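Local coordinates for periplasmic beta-glucosidase (PDB 6R5N), which probably hydrolyses terminal, non-reducing beta-D-glucosyl residues in the periplasm, releasing beta-D-glucose, as a member of glycoside hydrolase family 3, at residues F123-D128 with I171-K176; H177-G182 with D203-Y208; W135-E140 with G187-T192. All blocks are in the same frame, centred on the assembly; numbering follows the deposited sequence.

Strand 121-122 of the parallel barrel sheet runs out into the long loop that holds both 123-128 and 135-140; helix 146-161 then leads to strand 172-178. Contact 1 closes this first excursion by laying 123-128 beside that strand. Contact 2 follows in series, folding the end of the same strand and the loop after it onto helices 197-204 and 206-213. Contact 3 crosses both, since 135-140 lies between the segments of contact 1 and 187-192 between those of contact 2; it joins the loops after the two neighbouring strands. Asp128 binds His177 and Tyr208, and Tyr181 binds Arg137; all three contacts also touch 1-deoxynojirimycin.

Contact 1 (F123-D128 with I171-K176); sequences FSPMVD and IMAAVK. With NOJ (1-deoxynojirimycin), chain D.
Lys176 carries this contact, its ammonium group meeting the carbonyl oxygen of Phe123 while its backbone binds on both sides of Met126. NZ donates to Phe123 O at 2.8 Å, the donor tilted 26° from the carbonyl plane. The same nitrogen bonds O3 of 1-deoxynojirimycin at 2.9 Å and, at 3.2 Å from NZ, its O4; a salt bridge to Asp79 adds a carboxylate. With CG between backbone N and carbonyl carbon (chi1 68°) and the rest of the chain extended, the lysine runs past Met126 CB to the sugar mimic. Its backbone is equally engaged: Lys176 N donates to Pro125 O at 3.0 Å, and Lys176 O accepts from Val127 N at 2.9 Å. These two bonds make a single bridge between Met126 and Lys176. Next to this bridge Val127 CG2 presses on Val175 CG2 at 3.5 Å, tighter than usual, the side chains crossing at about a right angle. Ser124 OG points elsewhere, to Tyr160, and Asp128 to Tyr208 and His177. A lysine on a barrel strand, binding hydroxyls of a glucose mimic beside an aspartate, is consistent with the subsite that holds the terminal glucose in the (beta/alpha)8-type domain of family 3 enzymes.

Contact 2 (H177-G182 with D203-Y208); sequences HFALYG and DYLPPY. With NOJ (1-deoxynojirimycin), chain D.
Tyr208 gives up the most surface to the other segment, its ring lying against Phe178 with the hydroxyl at the backbone of Leu180. Phe178 points its edge at the tyrosine face in an offset edge-to-face pair, planes at 72°. Phe178 CD1 lies 3.6 Å from Tyr208 CG. Farther along the ring, Ala179 CB lies 3.8 Å from Tyr208 CE2. The phenol oxygen reaches the backbone, where Leu180 N donates to Tyr208 OH at 3.1 Å with an angle of 155° at the hydrogen. Leu180, next in buried surface, sets CD2 3.4 Å from Tyr204 CB, the two side chains crossing at about a right angle; Leu205 CD2 is close to the same methyl. At the far end a water donates to Gly182 O and also bonds Tyr204 OH. Phe178 packs further onto helix 235-245. His177 points away from 203-208, and its NE2 shares a 2.8 Å hydrogen bond with O3 of 1-deoxynojirimycin, while its ND1 is bonded to Asp128, whose other oxygen bonds Tyr208 OH. The buried phenol thus belongs to a polar chain, Tyr208-Asp128-His177: gripped by Leu180 N, it steadies Asp128, which in turn probably fixes the rotation of the ligand-binding imidazole.

Contact 3 (W135-E140 with G187-T192); sequences WGRVSE and GRDYNT. With NOJ (1-deoxynojirimycin), chain D.
Trp135 and Asp189 join two loops at the C-terminal end of the TIM-barrel-type domain's strands, Asp189 being part of a type II beta turn from Arg188 to Asn191. The close-packed part centres on the indole. Trp135 NE1 donates to Asp189 OD1 at 3.1 Å, meeting the oxygen from above the carboxylate, with ring and carboxylate planes 84° apart. Having CG anti to the backbone N (chi1 -166°) carries the ring across to the aspartate, and Gly187 O sits at its edge, 3.4 Å from Trp135 CA. Arg137 CB lies over one indole face, toward the rim, and Arg137 CD lies 3.4 Å from Asp189 OD2; that oxygen is bonded to Ala487 N, and OD1 has a weak bond from Tyr181. On the looser flank Arg188 is partly exposed and hardly touches 135-140. It turns instead to the second subunit, where its guanidinium bonds Tyr599 OH and Pro575 O, so the turn serves the dimer interface too. On the ligand side, Glu140 holds the Arg137 guanidinium in a side-on salt bridge, NH2 bonding OE1 at 2.8 Å and NE bonding OE2 at 2.9 Å. This double grip orients the guanidinium toward 1-deoxynojirimycin: Arg137 NH2 donates to O3, and NH1 reaches O2 at 2.7 Å with an angle of 163° at the hydrogen.

Contact 1 (F123-D128 with I171-K176)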
loop_
_atom_site.group_PDB
_atom_site.type_symbol
_atom_site.label_atom_id
_atom_site.label_comp_id
_atom_site.label_asym_id
_atom_site.label_seq_id
_atom_site.Cartn_x
_atom_site.Cartn_y
_atom_site.Cartn_z
ATOM N N PHE A 123 28.535 -1.711 6.969
ATOM C CA PHE A 123 27.323 -1.514 6.144
ATOM C C PHE A 123 26.196 -1.058 7.070
ATOM O O PHE A 123 25.233 -1.801 7.325
ATOM C CB PHE A 123 27.015 -2.792 5.377
ATOM C CG PHE A 123 28.129 -3.250 4.469
ATOM C CD1 PHE A 123 28.909 -2.344 3.768
ATOM C CD2 PHE A 123 28.370 -4.594 4.300
ATOM C CE1 PHE A 123 29.893 -2.769 2.894
ATOM C CE2 PHE A 123 29.363 -5.020 3.429
ATOM C CZ PHE A 123 30.126 -4.112 2.729
ATOM N N SER A 124 26.348 0.168 7.529
ATOM C CA SER A 124 25.480 0.829 8.539
ATOM C C SER A 124 25.802 2.324 8.553
ATOM O O SER A 124 26.889 2.731 8.121
ATOM C CB SER A 124 25.684 0.161 9.892
ATOM O OG SER A 124 24.893 0.742 10.923
ATOM N N PRO A 125 24.892 3.213 9.014
ATOM C CA PRO A 125 23.539 2.857 9.448
ATOM C C PRO A 125 22.566 2.554 8.299
ATOM O O PRO A 125 22.724 3.036 7.181
ATOM C CB PRO A 125 23.088 4.117 10.179
ATOM C CG PRO A 125 23.752 5.228 9.367
ATOM C CD PRO A 125 25.115 4.666 9.047
ATOM N N MET A 126 21.597 1.693 8.588
ATOM C CA MET A 126 20.389 1.512 7.761
ATOM C C MET A 126 19.421 2.628 8.156
ATOM O O MET A 126 19.066 2.724 9.340
ATOM C CB MET A 126 19.793 0.119 7.992
ATOM C CG MET A 126 18.654 -0.221 7.047
ATOM S SD MET A 126 17.090 0.467 7.651
ATOM C CE MET A 126 15.910 -0.665 6.916
ATOM N N VAL A 127 19.015 3.470 7.210
ATOM C CA VAL A 127 18.262 4.713 7.546
ATOM C C VAL A 127 17.004 4.791 6.680
ATOM O O VAL A 127 16.482 5.903 6.455
ATOM C CB VAL A 127 19.180 5.957 7.435
ATOM C CG1 VAL A 127 20.396 5.840 8.329
ATOM C CG2 VAL A 127 19.642 6.238 6.031
ATOM N N ASP A 128 16.521 3.643 6.202
ATOM C CA ASP A 128 15.336 3.591 5.304
ATOM C C ASP A 128 14.093 3.932 6.136
ATOM O O ASP A 128 13.906 3.349 7.226
ATOM C CB ASP A 128 15.236 2.247 4.579
ATOM C CG ASP A 128 16.523 1.813 3.881
ATOM O OD1 ASP A 128 17.143 2.655 3.165
ATOM O OD2 ASP A 128 16.906 0.637 4.061
ATOM N N ILE A 171 35.546 3.322 12.421
ATOM C CA ILE A 171 35.218 2.647 11.134
ATOM C C ILE A 171 34.500 3.635 10.236
ATOM O O ILE A 171 33.876 4.606 10.745
ATOM C CB ILE A 171 34.369 1.382 11.335
ATOM C CG1 ILE A 171 33.017 1.731 11.954
ATOM C CG2 ILE A 171 35.151 0.333 12.123
ATOM C CD1 ILE A 171 32.142 0.551 12.181
ATOM N N MET A 172 34.574 3.365 8.939
ATOM C CA MET A 172 33.801 4.120 7.924
ATOM C C MET A 172 32.351 3.621 7.941
ATOM O O MET A 172 32.126 2.400 8.027
ATOM C CB MET A 172 34.398 3.917 6.529
ATOM C CG MET A 172 33.716 4.785 5.506
ATOM S SD MET A 172 34.526 4.707 3.918
ATOM C CE MET A 172 35.983 5.699 4.278
ATOM N N ALA A 173 31.413 4.551 7.886
ATOM C CA ALA A 173 29.971 4.301 7.731
ATOM C C ALA A 173 29.660 4.187 6.236
ATOM O O ALA A 173 30.032 5.131 5.488
ATOM C CB ALA A 173 29.189 5.410 8.375
ATOM N N ALA A 174 29.053 3.068 5.816
ATOM C CA ALA A 174 28.409 2.901 4.485
ATOM C C ALA A 174 26.894 2.958 4.716
ATOM O O ALA A 174 26.281 1.915 5.067
ATOM C CB ALA A 174 28.836 1.615 3.831
ATOM N N VAL A 175 26.319 4.158 4.608
ATOM C CA VAL A 175 24.871 4.356 4.872
ATOM C C VAL A 175 24.080 3.578 3.802
ATOM O O VAL A 175 24.511 3.545 2.629
ATOM C CB VAL A 175 24.524 5.849 4.938
ATOM C CG1 VAL A 175 24.823 6.557 3.622
ATOM C CG2 VAL A 175 23.067 6.052 5.358
ATOM N N LYS A 176 22.981 2.935 4.196
ATOM C CA LYS A 176 22.181 2.078 3.297
ATOM C C LYS A 176 20.717 2.326 3.643
ATOM O O LYS A 176 20.433 2.875 4.703
ATOM C CB LYS A 176 22.641 0.620 3.446
ATOM C CG LYS A 176 22.326 -0.038 4.781
ATOM C CD LYS A 176 22.999 -1.379 4.937
ATOM C CE LYS A 176 22.492 -2.213 6.097
ATOM N NZ LYS A 176 23.309 -3.455 6.219
HETATM C C1 NOJ D . 22.288 -7.730 1.748
HETATM C C2 NOJ D . 21.639 -6.551 2.468
HETATM O O2 NOJ D . 20.621 -6.082 1.629
HETATM C C3 NOJ D . 22.587 -5.487 3.049
HETATM O O3 NOJ D . 21.891 -4.839 4.106
HETATM C C4 NOJ D . 23.967 -6.093 3.450
HETATM O O4 NOJ D . 24.810 -5.032 3.857
HETATM C C5 NOJ D . 24.624 -6.898 2.306
HETATM N N5 NOJ D . 23.723 -7.899 1.711
HETATM C C6 NOJ D . 25.896 -7.673 2.722
HETATM O O6 NOJ D . 25.780 -8.412 3.933
#

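Contact 2 (H177-G182 with D203-Y208)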
loop_
_atom_site.group_PDB
_atom_site.type_symbol
_atom_site.label_atom_id
_atom_site.label_comp_id
_atom_site.label_asym_id
_atom_site.label_seq_id
_atom_site.Cartn_x
_atom_site.Cartn_y
_atom_site.Cartn_z
ATOM N N HIS A 177 19.784 1.941 2.760
ATOM C CA HIS A 177 20.030 1.450 1.422
ATOM C C HIS A 177 19.531 2.505 0.444
ATOM O O HIS A 177 18.310 2.769 0.439
ATOM C CB HIS A 177 19.297 0.145 1.178
ATOM C CG HIS A 177 19.584 -0.937 2.151
ATOM N ND1 HIS A 177 18.933 -1.003 3.354
ATOM C CD2 HIS A 177 20.433 -1.991 2.078
ATOM C CE1 HIS A 177 19.342 -2.102 3.983
ATOM N NE2 HIS A 177 20.290 -2.712 3.231
ATOM N N PHE A 178 20.438 3.136 -0.292
ATOM C CA PHE A 178 20.124 4.344 -1.109
ATOM C C PHE A 178 19.477 3.878 -2.417
ATOM O O PHE A 178 20.173 3.324 -3.252
ATOM C CB PHE A 178 21.410 5.140 -1.301
ATOM C CG PHE A 178 21.239 6.473 -1.974
ATOM C CD1 PHE A 178 20.473 7.466 -1.392
ATOM C CD2 PHE A 178 21.882 6.750 -3.163
ATOM C CE1 PHE A 178 20.361 8.717 -1.985
ATOM C CE2 PHE A 178 21.776 8.005 -3.745
ATOM C CZ PHE A 178 20.988 8.970 -3.171
ATOM N N ALA A 179 18.151 4.000 -2.596
ATOM C CA ALA A 179 17.218 4.730 -1.747
ATOM C C ALA A 179 15.829 4.086 -1.792
ATOM O O ALA A 179 15.524 3.416 -2.776
ATOM C CB ALA A 179 17.120 6.161 -2.224
ATOM N N LEU A 180 15.011 4.388 -0.788
ATOM C CA LEU A 180 13.527 4.172 -0.737
ATOM C C LEU A 180 13.187 2.690 -0.518
ATOM O O LEU A 180 12.011 2.317 -0.721
ATOM C CB LEU A 180 12.874 4.644 -2.036
ATOM C CG LEU A 180 13.268 6.028 -2.556
ATOM C CD1 LEU A 180 12.328 6.444 -3.680
ATOM C CD2 LEU A 180 13.270 7.074 -1.451
ATOM N N TYR A 181 14.165 1.885 -0.112
ATOM C CA TYR A 181 14.098 0.410 -0.014
ATOM C C TYR A 181 12.901 -0.034 0.856
ATOM O O TYR A 181 12.206 -1.008 0.496
ATOM C CB TYR A 181 15.473 -0.077 0.456
ATOM C CG TYR A 181 15.648 -1.565 0.589
ATOM C CD1 TYR A 181 15.137 -2.456 -0.335
ATOM C CD2 TYR A 181 16.404 -2.083 1.630
ATOM C CE1 TYR A 181 15.312 -3.826 -0.179
ATOM C CE2 TYR A 181 16.610 -3.441 1.788
ATOM C CZ TYR A 181 16.043 -4.327 0.895
ATOM O OH TYR A 181 16.222 -5.675 1.081
ATOM N N GLY A 182 12.613 0.695 1.919
ATOM C CA GLY A 182 11.549 0.379 2.889
ATOM C C GLY A 182 10.140 0.741 2.456
ATOM O O GLY A 182 9.226 0.452 3.242
ATOM N N ASP A 203 10.164 13.234 2.572
ATOM C CA ASP A 203 9.991 12.189 3.619
ATOM C C ASP A 203 11.037 11.072 3.532
ATOM O O ASP A 203 11.398 10.544 4.575
ATOM C CB ASP A 203 8.586 11.590 3.559
ATOM C CG ASP A 203 7.481 12.620 3.708
ATOM O OD1 ASP A 203 7.721 13.642 4.383
ATOM O OD2 ASP A 203 6.397 12.395 3.126
ATOM N N TYR A 204 11.482 10.666 2.351
ATOM C CA TYR A 204 12.252 9.396 2.228
ATOM C C TYR A 204 13.738 9.670 2.006
ATOM O O TYR A 204 14.560 8.840 2.456
ATOM C CB TYR A 204 11.669 8.500 1.127
ATOM C CG TYR A 204 10.471 7.707 1.569
ATOM C CD1 TYR A 204 9.199 8.265 1.599
ATOM C CD2 TYR A 204 10.621 6.402 1.989
ATOM C CE1 TYR A 204 8.109 7.546 2.063
ATOM C CE2 TYR A 204 9.538 5.657 2.404
ATOM C CZ TYR A 204 8.285 6.231 2.455
ATOM O OH TYR A 204 7.278 5.453 2.915
ATOM N N LEU A 205 14.090 10.739 1.291
ATOM C CA LEU A 205 15.513 11.032 0.960
ATOM C C LEU A 205 16.286 11.694 2.112
ATOM O O LEU A 205 17.504 11.474 2.216
ATOM C CB LEU A 205 15.606 11.874 -0.324
ATOM C CG LEU A 205 15.281 11.146 -1.624
ATOM C CD1 LEU A 205 15.252 12.126 -2.792
ATOM C CD2 LEU A 205 16.268 10.028 -1.905
ATOM N N PRO A 206 15.697 12.548 2.978
ATOM C CA PRO A 206 16.514 13.290 3.937
ATOM C C PRO A 206 17.443 12.455 4.836
ATOM O O PRO A 206 18.516 12.930 5.164
ATOM C CB PRO A 206 15.476 14.089 4.756
ATOM C CG PRO A 206 14.372 14.314 3.755
ATOM C CD PRO A 206 14.294 13.002 2.985
ATOM N N PRO A 207 17.113 11.214 5.281
ATOM C CA PRO A 207 18.067 10.445 6.089
ATOM C C PRO A 207 19.396 10.135 5.380
ATOM O O PRO A 207 20.419 10.116 6.021
ATOM C CB PRO A 207 17.297 9.157 6.408
ATOM C CG PRO A 207 15.831 9.545 6.272
ATOM C CD PRO A 207 15.819 10.535 5.123
ATOM N N TYR A 208 19.362 9.856 4.077
ATOM C CA TYR A 208 20.592 9.580 3.297
ATOM C C TYR A 208 21.405 10.875 3.178
ATOM O O TYR A 208 22.640 10.822 3.319
ATOM C CB TYR A 208 20.272 8.970 1.939
ATOM C CG TYR A 208 19.270 7.844 1.963
ATOM C CD1 TYR A 208 19.595 6.583 2.440
ATOM C CD2 TYR A 208 17.983 8.044 1.474
ATOM C CE1 TYR A 208 18.647 5.570 2.463
ATOM C CE2 TYR A 208 17.040 7.036 1.472
ATOM C CZ TYR A 208 17.376 5.784 1.945
ATOM O OH TYR A 208 16.409 4.811 1.954
HETATM C C1 NOJ D . 22.288 -7.730 1.748
HETATM C C2 NOJ D . 21.639 -6.551 2.468
HETATM O O2 NOJ D . 20.621 -6.082 1.629
HETATM C C3 NOJ D . 22.587 -5.487 3.049
HETATM O O3 NOJ D . 21.891 -4.839 4.106
HETATM C C4 NOJ D . 23.967 -6.093 3.450
HETATM O O4 NOJ D . 24.810 -5.032 3.857
HETATM C C5 NOJ D . 24.624 -6.898 2.306
HETATM N N5 NOJ D . 23.723 -7.899 1.711
HETATM C C6 NOJ D . 25.896 -7.673 2.722
HETATM O O6 NOJ D . 25.780 -8.412 3.933
HETATM O O HOH W 1 7.665 2.676 3.735
#

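Contact 3 (W135-E140 with G187-T192)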
loop_
_atom_site.group_PDB
_atom_site.type_symbol
_atom_site.label_atom_id
_atom_site.label_comp_id
_atom_site.label_asym_id
_atom_site.label_seq_id
_atom_site.Cartn_x
_atom_site.Cartn_y
_atom_site.Cartn_z
ATOM N N TRP A 135 7.165 -5.507 6.225
ATOM C CA TRP A 135 8.567 -5.624 5.764
ATOM C C TRP A 135 9.448 -6.130 6.899
ATOM O O TRP A 135 9.407 -5.529 7.984
ATOM C CB TRP A 135 9.039 -4.273 5.256
ATOM C CG TRP A 135 10.300 -4.285 4.454
ATOM C CD1 TRP A 135 10.593 -5.105 3.411
ATOM C CD2 TRP A 135 11.397 -3.358 4.574
ATOM N NE1 TRP A 135 11.807 -4.757 2.888
ATOM C CE2 TRP A 135 12.312 -3.680 3.560
ATOM C CE3 TRP A 135 11.686 -2.287 5.437
ATOM C CZ2 TRP A 135 13.487 -2.963 3.340
ATOM C CZ3 TRP A 135 12.854 -1.590 5.236
ATOM C CH2 TRP A 135 13.744 -1.934 4.203
ATOM N N GLY A 136 10.228 -7.179 6.652
ATOM C CA GLY A 136 11.066 -7.813 7.680
ATOM C C GLY A 136 12.223 -6.939 8.131
ATOM O O GLY A 136 12.728 -7.170 9.225
ATOM N N ARG A 137 12.633 -5.953 7.332
ATOM C CA ARG A 137 13.805 -5.102 7.644
ATOM C C ARG A 137 13.424 -3.842 8.425
ATOM O O ARG A 137 14.298 -2.998 8.631
ATOM C CB ARG A 137 14.514 -4.777 6.340
ATOM C CG ARG A 137 14.820 -6.032 5.537
ATOM C CD ARG A 137 15.871 -5.838 4.467
ATOM N NE ARG A 137 17.163 -5.589 5.085
ATOM C CZ ARG A 137 18.324 -5.722 4.485
ATOM N NH1 ARG A 137 18.396 -6.105 3.226
ATOM N NH2 ARG A 137 19.418 -5.455 5.161
ATOM N N VAL A 138 12.171 -3.711 8.857
ATOM C CA VAL A 138 11.735 -2.603 9.747
ATOM C C VAL A 138 12.592 -2.592 11.022
ATOM O O VAL A 138 12.867 -1.498 11.550
ATOM C CB VAL A 138 10.233 -2.770 10.029
ATOM C CG1 VAL A 138 9.781 -1.943 11.204
ATOM C CG2 VAL A 138 9.427 -2.419 8.775
ATOM N N SER A 139 13.013 -3.768 11.506
ATOM C CA SER A 139 13.836 -3.892 12.734
ATOM C C SER A 139 15.127 -3.062 12.600
ATOM O O SER A 139 15.627 -2.573 13.628
ATOM C CB SER A 139 14.126 -5.339 13.031
ATOM O OG SER A 139 15.159 -5.804 12.189
ATOM N N GLU A 140 15.654 -2.926 11.385
ATOM C CA GLU A 140 16.992 -2.321 11.123
ATOM C C GLU A 140 16.953 -0.791 11.037
ATOM O O GLU A 140 18.044 -0.192 11.045
ATOM C CB GLU A 140 17.532 -2.802 9.792
ATOM C CG GLU A 140 17.782 -4.270 9.773
ATOM C CD GLU A 140 17.990 -4.792 8.364
ATOM O OE1 GLU A 140 18.856 -4.226 7.630
ATOM O OE2 GLU A 140 17.265 -5.739 8.000
ATOM N N GLY A 187 5.028 -4.554 1.301
ATOM C CA GLY A 187 6.047 -4.908 2.310
ATOM C C GLY A 187 6.793 -6.190 1.940
ATOM O O GLY A 187 7.409 -6.839 2.827
ATOM N N ARG A 188 6.744 -6.560 0.661
ATOM C CA ARG A 188 7.495 -7.724 0.155
ATOM C C ARG A 188 8.921 -7.259 -0.069
ATOM O O ARG A 188 9.090 -6.256 -0.773
ATOM C CB ARG A 188 6.843 -8.293 -1.114
ATOM C CG ARG A 188 5.500 -8.948 -0.836
ATOM C CD ARG A 188 4.873 -9.635 -2.040
ATOM N NE ARG A 188 4.451 -8.747 -3.121
ATOM C CZ ARG A 188 3.249 -8.160 -3.275
ATOM N NH1 ARG A 188 2.277 -8.267 -2.380
ATOM N NH2 ARG A 188 3.019 -7.453 -4.372
ATOM N N ASP A 189 9.900 -7.977 0.465
ATOM C CA ASP A 189 11.304 -7.526 0.328
ATOM C C ASP A 189 11.645 -7.454 -1.160
ATOM O O ASP A 189 11.173 -8.291 -1.915
ATOM C CB ASP A 189 12.293 -8.376 1.128
ATOM C CG ASP A 189 13.470 -7.578 1.672
ATOM O OD1 ASP A 189 13.727 -6.413 1.187
ATOM O OD2 ASP A 189 14.144 -8.119 2.569
ATOM N N TYR A 190 12.458 -6.466 -1.532
ATOM C CA TYR A 190 13.070 -6.299 -2.870
ATOM C C TYR A 190 12.041 -5.741 -3.860
ATOM O O TYR A 190 12.429 -5.516 -5.044
ATOM C CB TYR A 190 13.612 -7.637 -3.364
ATOM C CG TYR A 190 14.449 -8.414 -2.381
ATOM C CD1 TYR A 190 15.550 -7.856 -1.757
ATOM C CD2 TYR A 190 14.132 -9.733 -2.075
ATOM C CE1 TYR A 190 16.324 -8.586 -0.863
ATOM C CE2 TYR A 190 14.905 -10.479 -1.208
ATOM C CZ TYR A 190 16.006 -9.910 -0.591
ATOM O OH TYR A 190 16.761 -10.684 0.265
ATOM N N ASN A 191 10.806 -5.476 -3.403
ATOM C CA ASN A 191 9.698 -5.191 -4.341
ATOM C C ASN A 191 9.733 -3.717 -4.786
ATOM O O ASN A 191 10.344 -2.883 -4.151
ATOM C CB ASN A 191 8.342 -5.614 -3.787
ATOM C CG ASN A 191 7.321 -5.836 -4.883
ATOM O OD1 ASN A 191 7.701 -6.087 -6.037
ATOM N ND2 ASN A 191 6.034 -5.723 -4.545
ATOM N N THR A 192 9.121 -3.480 -5.934
ATOM C CA THR A 192 8.789 -2.176 -6.550
ATOM C C THR A 192 8.563 -1.047 -5.534
ATOM O O THR A 192 7.720 -1.199 -4.596
ATOM C CB THR A 192 7.534 -2.371 -7.408
ATOM O OG1 THR A 192 7.813 -3.497 -8.234
ATOM C CG2 THR A 192 7.188 -1.151 -8.229
HETATM C C1 NOJ D . 22.288 -7.730 1.748
HETATM C C2 NOJ D . 21.639 -6.551 2.468
HETATM O O2 NOJ D . 20.621 -6.082 1.629
HETATM C C3 NOJ D . 22.587 -5.487 3.049
HETATM O O3 NOJ D . 21.891 -4.839 4.106
HETATM C C4 NOJ D . 23.967 -6.093 3.450
HETATM O O4 NOJ D . 24.810 -5.032 3.857
HETATM C C5 NOJ D . 24.624 -6.898 2.306
HETATM N N5 NOJ D . 23.723 -7.899 1.711
HETATM C C6 NOJ D . 25.896 -7.673 2.722
HETATM O O6 NOJ D . 25.780 -8.412 3.933
#